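Local atomic coordinates of glucose-6-phosphate dehydrogenase (PDB entry 5AQ1), a protein that catalyses the NADP-dependent oxidation of glucose 6-phosphate to 6-phosphogluconolactone, the entry step of the pentose phosphate pathway, in Trypanosoma cruzi. Residues B[201-205]-B[206-210]; B[351-354]-B[355-358]; B[428-431]-B[432-436]; B[465-468]-B[469-473]. One frame throughout, in Å; residues are numbered along the deposited sequence.

Interaction 1: B[201-205]-B[206-210]; sequences FNERQ and VFRID
Glu203 and Arg208 close a bidentate salt bridge in which the guanidinium meets the carboxylate end-on, one nitrogen to each oxygen. NH2 of Arg208 reaches OE1 of Glu203 at 3.0 Å on its syn lone pair, with a nearly straight N-H...O angle of 174°. NH1 of Arg208 lies 2.8 Å from OE2 of Glu203, also on the syn side but somewhat out of the carboxylate plane. The two flat groups are only 23° from coplanar, although the side chains cross at about a right angle. A bend at chi2 (65°) curls the glutamate back toward the strand, while Arg208 runs extended from CG to NE. CG1 of Val206 lies over the centre of one guanidinium face and backs the ion pair. The salt bridge ties the turn 202-205 to strand 206-208, within this chain an outermost strand of the parallel sheet in the NAD-binding, Rossmann-like part of the enzyme. At the turn, Val206 N donates to Glu203 O at 3.3 Å, and CG2 of Val206 packs on CB of Phe201 at 3.9 Å. The turn is tied further by OE1 of Gln205, which accepts from Asn202 N at 3.0 Å. Outside it, Val460 N and Val458 O bond to Glu203 OE2 and Arg208 NH1 respectively, joining the salt bridge to the start of helix 460-479 and the residues just before it, and Phe457 meets Phe207 edge-to-face.

Interaction 2: B[351-354]-B[355-358]; sequences VNND and RWHG
A tight turn in the loop between strands 344-349 and 361-366 brings Asn353 against the backbone of Trp356, just after an inverse gamma turn centred on Asn352. The side-chain oxygen OD1 of Asn353 accepts from Trp356 N at 2.9 Å. The nitrogen stands almost straight beyond the C=O bond, with a C=O...N angle of 177°, but the N-H itself is bent to 137°. Asn353 can reach this donor because its CG sits between its own backbone N and carbonyl carbon (chi1 69°), which folds the short amide over the turn. ND2 of Asn353 donates to Gln304 OE1, which helps fix the amide's rotation. The backbone O of Asn353 accepts weakly from His357 N at 2.9 Å and from Trp356 N at 3.3 Å. The amide also runs alongside the indole, only slightly inclined to it, with OD1 of Asn353 at 3.5 Å from CD1 of Trp356. Val351 lies beside the same tryptophan, its CB 3.8 Å from CB of Trp356. Over one indole face, toward its rim, rests CG of Arg355. A water spans the ends of the turn, accepting from Val351 N at 2.7 Å and lying 2.8 Å from Trp356 O, to which it can donate. Asp354 forms salt bridges with Lys285 and Arg229 of the third subunit, and its carboxylate accepts from the backbone N atoms of Ile384 and Arg385 of the second, so the loop joins the tetramer's interfaces. Within its own chain, Trp356 NE1 bonds to Thr282 O at the end of helix 264-282, and its ring meets Phe361 of strand 361-366 edge-to-face.

Interaction 3: B[428-431]-B[432-436]; sequences LTYE and RRYDV
Thr429 O is gripped by two backbone N-H groups, Arg433 N at 3.0 Å and Arg432 N at 3.1 Å. The pair marks the first turn of the short helix 430-433, which follows directly on strand 421-429, within this chain an outermost strand of the large mixed sheet in the C-terminal domain. Arg433 N comes nearly end-on to the carbonyl with a straight N-H (167°), whereas Arg432 N stands above the carbonyl plane and bends more. One residue on, Tyr434 N closes the last helical bond on Tyr430 O at 2.8 Å.

The same i to i+4 spacing brings the two tyrosines together. Their side chains run side by side in the same direction, yet the rings form a T-shaped pair, centroids 5.0 Å apart and planes at 68°, with the edge of Tyr434 turned to the face of Tyr430. Both CG atoms lie anti to their own carbonyl carbons, which sends both rings to one side of the helix. Arg433 lays its CG over one face of the Tyr434 ring, and Leu428 CD1 touches that same CG at 3.6 Å. The polar ends of Tyr434 and Arg433 serve another copy of the protein: Thr424 and His422 of the fourth subunit bond to the phenol oxygen, and Glu425 of that subunit forms a salt bridge with the guanidinium. CB of Thr429 rests against one guanidinium face of Arg432, 3.8 Å from NH2 of Arg432.

Interaction 4: B[465-468]-B[469-473]; sequences AAWR and IYTPL
Three donors converge on Trp467 O, and hydrogen bonds to that one carbonyl dominate the contact. Thr471 N reaches Trp467 O at 2.9 Å, nearly in line with the C=O bond, as the regular helical bond. Tyr470 N, at 3.3 Å from Trp467 O, stands above the carbonyl plane. The third donor is the side chain: OG1 of Thr471 gives its proton to Trp467 O at 2.6 Å, likewise above the plane. With chi1 at -70°, the threonine hydroxyl turns back over the preceding turn, and it has a second partner in Thr187 OG1 at the start of helix 187-197. A weak bond from Ile469 N to Ala466 O, 3.2 Å long, lies one residue earlier.

Among the van der Waals contacts, CD2 of Tyr470 lies near Ala466 O, and CG1 of Ile469 is 3.5 Å from Ala465 O. CG2 of Ile469 sits over the centre of one face of the Tyr470 ring, whose hydroxyl bonds to Thr275 of helix 264-282. On the exposed side, CD of Pro472 meets Arg468 O at 3.6 Å in place of a helical N-H, while Arg468 NE turns to a salt bridge with Asp464. The back-bonded threonine is common in helices; a proline inside one, leaving Arg468 O without the usual i+4 donor, is characteristic of a kinked alpha-helix, here helix 460-479 of the C-terminal domain.

Interactions 1 and 4 lie near the bound ligands: the side chain of Arg208 is about 12 Å from NADPH and 13 Å from glucose 6-phosphate, and that of Trp467 about 11 and 12 Å respectively. The centres of interactions 1 and 4 are 21 Å apart, with nearest atoms about 8 Å apart. Helix 264-282 connects interaction 1 with interaction 4, since Asp210 bonds to His273 of the sugar-phosphate pocket and Tyr470 to Thr275. Interaction 2, whose centre is 18 Å from that of interaction 4, and interaction 3, 35 Å from interaction 2 between centres, both touch other subunits, whereas interactions 1 and 4 touch none.

Interaction 1: B[201-205]-B[206-210]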
loop_
_atom_site.group_PDB
_atom_site.type_symbol
_atom_site.label_atom_id
_atom_site.label_comp_id
_atom_site.label_asym_id
_atom_site.label_seq_id
_atom_site.Cartn_x
_atom_site.Cartn_y
_atom_site.Cartn_z
ATOM N N PHE B 201 39.526 24.274 8.991
ATOM C CA PHE B 201 38.238 24.837 8.576
ATOM C C PHE B 201 37.073 24.138 9.265
ATOM O O PHE B 201 37.154 22.955 9.584
ATOM C CB PHE B 201 38.053 24.681 7.064
ATOM C CG PHE B 201 39.073 25.413 6.248
ATOM C CD1 PHE B 201 38.941 26.772 6.010
ATOM C CD2 PHE B 201 40.164 24.742 5.710
ATOM C CE1 PHE B 201 39.880 27.453 5.258
ATOM C CE2 PHE B 201 41.107 25.418 4.955
ATOM C CZ PHE B 201 40.966 26.776 4.727
ATOM N N ASN B 202 35.985 24.875 9.472
ATOM C CA ASN B 202 34.719 24.283 9.899
ATOM C C ASN B 202 34.089 23.556 8.729
ATOM O O ASN B 202 34.343 23.895 7.572
ATOM C CB ASN B 202 33.745 25.356 10.379
ATOM C CG ASN B 202 34.217 26.091 11.620
ATOM O OD1 ASN B 202 33.694 27.158 11.914
ATOM N ND2 ASN B 202 35.195 25.544 12.352
ATOM N N GLU B 203 33.259 22.564 9.025
ATOM C CA GLU B 203 32.561 21.815 7.982
ATOM C C GLU B 203 31.613 22.715 7.188
ATOM O O GLU B 203 31.390 22.490 6.001
ATOM C CB GLU B 203 31.796 20.640 8.599
ATOM C CG GLU B 203 31.097 19.720 7.604
ATOM C CD GLU B 203 32.048 18.964 6.691
ATOM O OE1 GLU B 203 33.283 18.987 6.909
ATOM O OE2 GLU B 203 31.546 18.327 5.746
ATOM N N ARG B 204 31.066 23.732 7.851
ATOM C CA ARG B 204 30.243 24.746 7.194
ATOM C C ARG B 204 30.983 25.484 6.074
ATOM O O ARG B 204 30.373 25.875 5.080
ATOM C CB ARG B 204 29.743 25.758 8.225
ATOM C CG ARG B 204 28.600 25.255 9.090
ATOM C CD ARG B 204 27.985 26.392 9.892
ATOM N NE ARG B 204 28.994 27.218 10.562
ATOM C CZ ARG B 204 29.605 26.913 11.710
ATOM N NH1 ARG B 204 29.334 25.782 12.360
ATOM N NH2 ARG B 204 30.503 27.752 12.215
ATOM N N GLN B 205 32.290 25.671 6.239
ATOM C CA GLN B 205 33.104 26.402 5.268
ATOM C C GLN B 205 33.558 25.558 4.082
ATOM O O GLN B 205 33.937 26.106 3.052
ATOM C CB GLN B 205 34.337 26.990 5.953
ATOM C CG GLN B 205 34.017 27.995 7.042
ATOM C CD GLN B 205 35.255 28.456 7.785
ATOM O OE1 GLN B 205 36.063 27.641 8.230
ATOM N NE2 GLN B 205 35.404 29.768 7.933
ATOM N N VAL B 206 33.533 24.236 4.222
ATOM C CA VAL B 206 34.015 23.343 3.168
ATOM C C VAL B 206 32.878 22.905 2.240
ATOM O O VAL B 206 31.837 22.431 2.692
ATOM C CB VAL B 206 34.712 22.100 3.751
ATOM C CG1 VAL B 206 35.196 21.185 2.633
ATOM C CG2 VAL B 206 35.883 22.512 4.635
ATOM N N PHE B 207 33.110 23.062 0.939
ATOM C CA PHE B 207 32.151 22.712 -0.096
ATOM C C PHE B 207 32.786 21.705 -1.051
ATOM O O PHE B 207 33.413 22.081 -2.040
ATOM C CB PHE B 207 31.712 23.975 -0.842
ATOM C CG PHE B 207 30.757 24.828 -0.063
ATOM C CD1 PHE B 207 31.188 25.551 1.037
ATOM C CD2 PHE B 207 29.422 24.895 -0.418
ATOM C CE1 PHE B 207 30.305 26.329 1.766
ATOM C CE2 PHE B 207 28.531 25.671 0.303
ATOM C CZ PHE B 207 28.973 26.391 1.398
ATOM N N ARG B 208 32.638 20.421 -0.736
ATOM C CA ARG B 208 33.211 19.358 -1.564
ATOM C C ARG B 208 32.372 19.128 -2.819
ATOM O O ARG B 208 31.188 18.784 -2.731
ATOM C CB ARG B 208 33.329 18.058 -0.769
ATOM C CG ARG B 208 34.288 18.155 0.400
ATOM C CD ARG B 208 34.438 16.836 1.137
ATOM N NE ARG B 208 34.977 17.044 2.476
ATOM C CZ ARG B 208 34.281 17.536 3.497
ATOM N NH1 ARG B 208 33.004 17.878 3.347
ATOM N NH2 ARG B 208 34.864 17.691 4.681
ATOM N N ILE B 209 32.997 19.315 -3.978
ATOM C CA ILE B 209 32.308 19.183 -5.255
ATOM C C ILE B 209 32.110 17.722 -5.627
ATOM O O ILE B 209 33.043 16.921 -5.557
ATOM C CB ILE B 209 33.092 19.850 -6.411
ATOM C CG1 ILE B 209 33.128 21.370 -6.238
ATOM C CG2 ILE B 209 32.481 19.485 -7.766
ATOM C CD1 ILE B 209 31.845 22.089 -6.612
ATOM N N ASP B 210 30.878 17.395 -5.997
ATOM C CA ASP B 210 30.598 16.268 -6.876
ATOM C C ASP B 210 29.736 16.848 -7.985
ATOM O O ASP B 210 28.544 17.093 -7.787
ATOM C CB ASP B 210 29.873 15.140 -6.146
ATOM C CG ASP B 210 29.714 13.900 -7.006
ATOM O OD1 ASP B 210 29.432 14.031 -8.220
ATOM O OD2 ASP B 210 29.870 12.789 -6.464
HETATM O O HOH W 1 29.165 23.391 3.180
#

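Interaction 2: B[351-354]-B[355-358]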
loop_
_atom_site.group_PDB
_atom_site.type_symbol
_atom_site.label_atom_id
_atom_site.label_comp_id
_atom_site.label_asym_id
_atom_site.label_seq_id
_atom_site.Cartn_x
_atom_site.Cartn_y
_atom_site.Cartn_z
ATOM N N VAL B 351 20.283 -2.451 -0.693
ATOM C CA VAL B 351 20.022 -1.505 0.386
ATOM C C VAL B 351 19.173 -2.226 1.425
ATOM O O VAL B 351 18.029 -2.591 1.146
ATOM C CB VAL B 351 19.283 -0.254 -0.124
ATOM C CG1 VAL B 351 19.134 0.771 0.992
ATOM C CG2 VAL B 351 20.021 0.356 -1.307
ATOM N N ASN B 352 19.739 -2.450 2.609
ATOM C CA ASN B 352 19.059 -3.216 3.640
ATOM C C ASN B 352 18.189 -2.363 4.559
ATOM O O ASN B 352 18.583 -2.003 5.672
ATOM C CB ASN B 352 20.046 -4.027 4.469
ATOM C CG ASN B 352 19.349 -4.999 5.393
ATOM O OD1 ASN B 352 18.290 -5.536 5.058
ATOM N ND2 ASN B 352 19.922 -5.222 6.563
ATOM N N ASN B 353 16.990 -2.061 4.074
ATOM C CA ASN B 353 15.938 -1.474 4.891
ATOM C C ASN B 353 14.570 -1.872 4.334
ATOM O O ASN B 353 14.481 -2.596 3.339
ATOM C CB ASN B 353 16.104 0.050 4.998
ATOM C CG ASN B 353 15.841 0.780 3.689
ATOM O OD1 ASN B 353 15.181 0.265 2.786
ATOM N ND2 ASN B 353 16.336 2.006 3.596
ATOM N N ASP B 354 13.511 -1.398 4.974
ATOM C CA ASP B 354 12.169 -1.873 4.666
ATOM C C ASP B 354 11.615 -1.322 3.356
ATOM O O ASP B 354 10.791 -1.967 2.715
ATOM C CB ASP B 354 11.246 -1.569 5.836
ATOM C CG ASP B 354 11.665 -2.305 7.093
ATOM O OD1 ASP B 354 11.567 -3.555 7.113
ATOM O OD2 ASP B 354 12.106 -1.646 8.055
ATOM N N ARG B 355 12.074 -0.147 2.948
ATOM C CA ARG B 355 11.684 0.404 1.657
ATOM C C ARG B 355 12.269 -0.406 0.500
ATOM O O ARG B 355 11.612 -0.572 -0.531
ATOM C CB ARG B 355 12.129 1.862 1.543
ATOM C CG ARG B 355 11.734 2.548 0.241
ATOM C CD ARG B 355 12.248 3.972 0.199
ATOM N NE ARG B 355 11.544 4.827 1.150
ATOM C CZ ARG B 355 10.412 5.480 0.897
ATOM N NH1 ARG B 355 9.816 5.394 -0.292
ATOM N NH2 ARG B 355 9.865 6.227 1.848
ATOM N N TRP B 356 13.490 -0.910 0.675
ATOM C CA TRP B 356 14.285 -1.434 -0.444
ATOM C C TRP B 356 14.659 -2.912 -0.375
ATOM O O TRP B 356 15.339 -3.412 -1.273
ATOM C CB TRP B 356 15.568 -0.606 -0.581
ATOM C CG TRP B 356 15.307 0.797 -0.976
ATOM C CD1 TRP B 356 15.596 1.919 -0.259
ATOM C CD2 TRP B 356 14.678 1.241 -2.184
ATOM N NE1 TRP B 356 15.197 3.040 -0.951
ATOM C CE2 TRP B 356 14.630 2.650 -2.136
ATOM C CE3 TRP B 356 14.156 0.584 -3.306
ATOM C CZ2 TRP B 356 14.079 3.412 -3.163
ATOM C CZ3 TRP B 356 13.611 1.342 -4.327
ATOM C CH2 TRP B 356 13.577 2.742 -4.249
ATOM N N HIS B 357 14.209 -3.619 0.658
ATOM C CA HIS B 357 14.573 -5.026 0.808
ATOM C C HIS B 357 14.181 -5.829 -0.431
ATOM O O HIS B 357 13.039 -5.757 -0.895
ATOM C CB HIS B 357 13.922 -5.641 2.046
ATOM C CG HIS B 357 14.264 -7.088 2.254
ATOM N ND1 HIS B 357 15.545 -7.520 2.535
ATOM C CD2 HIS B 357 13.491 -8.199 2.223
ATOM C CE1 HIS B 357 15.545 -8.834 2.666
ATOM N NE2 HIS B 357 14.312 -9.271 2.481
ATOM N N GLY B 358 15.143 -6.574 -0.968
ATOM C CA GLY B 358 14.912 -7.443 -2.111
ATOM C C GLY B 358 14.977 -6.769 -3.472
ATOM O O GLY B 358 14.811 -7.438 -4.492
HETATM O O HOH W 2 18.076 -3.537 -1.897
HETATM O O HOH W 3 8.998 -1.821 0.575
#

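Interaction 3: B[428-431]-B[432-436]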
loop_
_atom_site.group_PDB
_atom_site.type_symbol
_atom_site.label_atom_id
_atom_site.label_comp_id
_atom_site.label_asym_id
_atom_site.label_seq_id
_atom_site.Cartn_x
_atom_site.Cartn_y
_atom_site.Cartn_z
ATOM N N LEU B 428 8.917 13.603 -21.649
ATOM C CA LEU B 428 9.283 14.993 -21.415
ATOM C C LEU B 428 10.744 15.155 -21.815
ATOM O O LEU B 428 11.645 14.834 -21.037
ATOM C CB LEU B 428 9.078 15.387 -19.947
ATOM C CG LEU B 428 9.609 16.761 -19.500
ATOM C CD1 LEU B 428 8.964 17.892 -20.285
ATOM C CD2 LEU B 428 9.404 16.967 -18.007
ATOM N N THR B 429 10.960 15.618 -23.043
ATOM C CA THR B 429 12.294 15.917 -23.559
ATOM C C THR B 429 12.507 17.425 -23.483
ATOM O O THR B 429 11.807 18.192 -24.147
ATOM C CB THR B 429 12.453 15.423 -25.011
ATOM O OG1 THR B 429 12.181 14.019 -25.066
ATOM C CG2 THR B 429 13.858 15.666 -25.525
ATOM N N TYR B 430 13.483 17.840 -22.684
ATOM C CA TYR B 430 13.645 19.254 -22.318
ATOM C C TYR B 430 13.908 20.188 -23.509
ATOM O O TYR B 430 13.426 21.325 -23.521
ATOM C CB TYR B 430 14.748 19.416 -21.255
ATOM C CG TYR B 430 14.295 19.129 -19.831
ATOM C CD1 TYR B 430 13.614 17.956 -19.517
ATOM C CD2 TYR B 430 14.558 20.025 -18.796
ATOM C CE1 TYR B 430 13.202 17.688 -18.225
ATOM C CE2 TYR B 430 14.147 19.763 -17.497
ATOM C CZ TYR B 430 13.465 18.592 -17.221
ATOM O OH TYR B 430 13.049 18.307 -15.942
ATOM N N GLU B 431 14.648 19.711 -24.509
ATOM C CA GLU B 431 14.995 20.547 -25.665
ATOM C C GLU B 431 13.789 20.816 -26.583
ATOM O O GLU B 431 13.790 21.797 -27.327
ATOM C CB GLU B 431 16.176 19.939 -26.440
ATOM C CG GLU B 431 15.815 18.985 -27.572
ATOM C CD GLU B 431 16.789 17.810 -27.688
ATOM O OE1 GLU B 431 18.024 18.016 -27.781
ATOM O OE2 GLU B 431 16.310 16.659 -27.674
ATOM N N ARG B 432 12.774 19.949 -26.520
ATOM C CA ARG B 432 11.527 20.136 -27.271
ATOM C C ARG B 432 10.493 20.930 -26.478
ATOM O O ARG B 432 9.837 21.817 -27.016
ATOM C CB ARG B 432 10.930 18.785 -27.697
ATOM C CG ARG B 432 11.604 18.184 -28.925
ATOM C CD ARG B 432 10.786 17.090 -29.612
ATOM N NE ARG B 432 11.227 15.746 -29.222
ATOM C CZ ARG B 432 10.610 14.905 -28.390
ATOM N NH1 ARG B 432 9.459 15.213 -27.795
ATOM N NH2 ARG B 432 11.167 13.719 -28.155
ATOM N N ARG B 433 10.345 20.604 -25.202
ATOM C CA ARG B 433 9.344 21.243 -24.353
ATOM C C ARG B 433 9.753 22.664 -23.944
ATOM O O ARG B 433 8.937 23.583 -24.004
ATOM C CB ARG B 433 9.090 20.374 -23.115
ATOM C CG ARG B 433 8.140 20.954 -22.078
ATOM C CD ARG B 433 6.688 20.973 -22.533
ATOM N NE ARG B 433 5.794 21.109 -21.379
ATOM C CZ ARG B 433 5.588 22.235 -20.690
ATOM N NH1 ARG B 433 6.200 23.371 -21.021
ATOM N NH2 ARG B 433 4.756 22.228 -19.652
ATOM N N TYR B 434 11.008 22.833 -23.529
ATOM C CA TYR B 434 11.483 24.103 -22.976
ATOM C C TYR B 434 12.449 24.829 -23.909
ATOM O O TYR B 434 13.383 24.227 -24.442
ATOM C CB TYR B 434 12.177 23.869 -21.632
ATOM C CG TYR B 434 11.342 23.108 -20.631
ATOM C CD1 TYR B 434 10.158 23.644 -20.129
ATOM C CD2 TYR B 434 11.742 21.851 -20.175
ATOM C CE1 TYR B 434 9.393 22.949 -19.208
ATOM C CE2 TYR B 434 10.982 21.150 -19.258
ATOM C CZ TYR B 434 9.811 21.703 -18.777
ATOM O OH TYR B 434 9.056 21.010 -17.862
ATOM N N ASP B 435 12.232 26.131 -24.077
ATOM C CA ASP B 435 13.093 26.970 -24.904
ATOM C C ASP B 435 14.161 27.661 -24.037
ATOM O O ASP B 435 14.202 28.888 -23.938
ATOM C CB ASP B 435 12.238 28.001 -25.656
ATOM C CG ASP B 435 13.051 28.878 -26.598
ATOM O OD1 ASP B 435 14.158 28.470 -27.011
ATOM O OD2 ASP B 435 12.576 29.985 -26.928
ATOM N N VAL B 436 15.015 26.858 -23.401
ATOM C CA VAL B 436 16.099 27.373 -22.555
ATOM C C VAL B 436 17.340 26.502 -22.711
ATOM O O VAL B 436 17.235 25.291 -22.903
ATOM C CB VAL B 436 15.715 27.423 -21.048
ATOM C CG1 VAL B 436 14.361 28.089 -20.845
ATOM C CG2 VAL B 436 15.719 26.032 -20.419
#

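Interaction 4: B[465-468]-B[469-473]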
loop_
_atom_site.group_PDB
_atom_site.type_symbol
_atom_site.label_atom_id
_atom_site.label_comp_id
_atom_site.label_asym_id
_atom_site.label_seq_id
_atom_site.Cartn_x
_atom_site.Cartn_y
_atom_site.Cartn_z
ATOM N N ALA B 465 30.693 7.350 4.312
ATOM C CA ALA B 465 29.701 6.311 4.039
ATOM C C ALA B 465 29.879 5.716 2.643
ATOM O O ALA B 465 29.727 4.506 2.453
ATOM C CB ALA B 465 28.296 6.867 4.202
ATOM N N ALA B 466 30.217 6.567 1.676
ATOM C CA ALA B 466 30.439 6.122 0.303
ATOM C C ALA B 466 31.671 5.225 0.188
ATOM O O ALA B 466 31.617 4.185 -0.465
ATOM C CB ALA B 466 30.562 7.313 -0.632
ATOM N N TRP B 467 32.775 5.612 0.830
ATOM C CA TRP B 467 34.002 4.812 0.775
ATOM C C TRP B 467 33.838 3.429 1.402
ATOM O O TRP B 467 34.442 2.461 0.942
ATOM C CB TRP B 467 35.175 5.542 1.435
ATOM C CG TRP B 467 35.833 6.544 0.533
ATOM C CD1 TRP B 467 35.960 7.883 0.749
ATOM C CD2 TRP B 467 36.446 6.282 -0.735
ATOM N NE1 TRP B 467 36.616 8.473 -0.302
ATOM C CE2 TRP B 467 36.925 7.513 -1.227
ATOM C CE3 TRP B 467 36.632 5.126 -1.503
ATOM C CZ2 TRP B 467 37.583 7.624 -2.452
ATOM C CZ3 TRP B 467 37.286 5.235 -2.718
ATOM C CH2 TRP B 467 37.754 6.478 -3.181
ATOM N N ARG B 468 33.023 3.338 2.446
ATOM C CA ARG B 468 32.800 2.068 3.131
ATOM C C ARG B 468 32.068 1.053 2.253
ATOM O O ARG B 468 32.242 -0.154 2.413
ATOM C CB ARG B 468 32.056 2.294 4.451
ATOM C CG ARG B 468 32.967 2.856 5.531
ATOM C CD ARG B 468 32.211 3.310 6.766
ATOM N NE ARG B 468 33.121 3.967 7.705
ATOM C CZ ARG B 468 33.784 3.354 8.684
ATOM N NH1 ARG B 468 33.637 2.052 8.915
ATOM N NH2 ARG B 468 34.594 4.067 9.456
ATOM N N ILE B 469 31.268 1.547 1.314
ATOM C CA ILE B 469 30.554 0.681 0.388
ATOM C C ILE B 469 31.512 -0.078 -0.532
ATOM O O ILE B 469 31.316 -1.275 -0.781
ATOM C CB ILE B 469 29.535 1.487 -0.449
ATOM C CG1 ILE B 469 28.404 1.983 0.458
ATOM C CG2 ILE B 469 28.968 0.643 -1.586
ATOM C CD1 ILE B 469 27.560 3.091 -0.138
ATOM N N TYR B 470 32.546 0.612 -1.018
ATOM C CA TYR B 470 33.395 0.081 -2.090
ATOM C C TYR B 470 34.803 -0.337 -1.674
ATOM O O TYR B 470 35.467 -1.053 -2.423
ATOM C CB TYR B 470 33.490 1.098 -3.232
ATOM C CG TYR B 470 32.142 1.552 -3.724
ATOM C CD1 TYR B 470 31.379 0.749 -4.558
ATOM C CD2 TYR B 470 31.624 2.778 -3.341
ATOM C CE1 TYR B 470 30.130 1.160 -5.002
ATOM C CE2 TYR B 470 30.378 3.198 -3.774
ATOM C CZ TYR B 470 29.633 2.387 -4.604
ATOM O OH TYR B 470 28.393 2.789 -5.038
ATOM N N THR B 471 35.257 0.085 -0.495
ATOM C CA THR B 471 36.645 -0.147 -0.085
ATOM C C THR B 471 37.036 -1.629 -0.033
ATOM O O THR B 471 38.074 -1.995 -0.579
ATOM C CB THR B 471 36.980 0.562 1.247
ATOM O OG1 THR B 471 37.018 1.976 1.026
ATOM C CG2 THR B 471 38.333 0.115 1.795
ATOM N N PRO B 472 36.220 -2.484 0.622
ATOM C CA PRO B 472 36.530 -3.922 0.606
ATOM C C PRO B 472 36.733 -4.488 -0.800
ATOM O O PRO B 472 37.667 -5.264 -1.014
ATOM C CB PRO B 472 35.305 -4.555 1.267
ATOM C CG PRO B 472 34.789 -3.503 2.178
ATOM C CD PRO B 472 35.099 -2.179 1.530
ATOM N N LEU B 473 35.875 -4.094 -1.740
ATOM C CA LEU B 473 36.008 -4.517 -3.137
ATOM C C LEU B 473 37.286 -3.976 -3.768
ATOM O O LEU B 473 38.029 -4.719 -4.411
ATOM C CB LEU B 473 34.798 -4.074 -3.965
ATOM C CG LEU B 473 34.869 -4.306 -5.484
ATOM C CD1 LEU B 473 35.173 -5.761 -5.820
ATOM C CD2 LEU B 473 33.571 -3.875 -6.147
#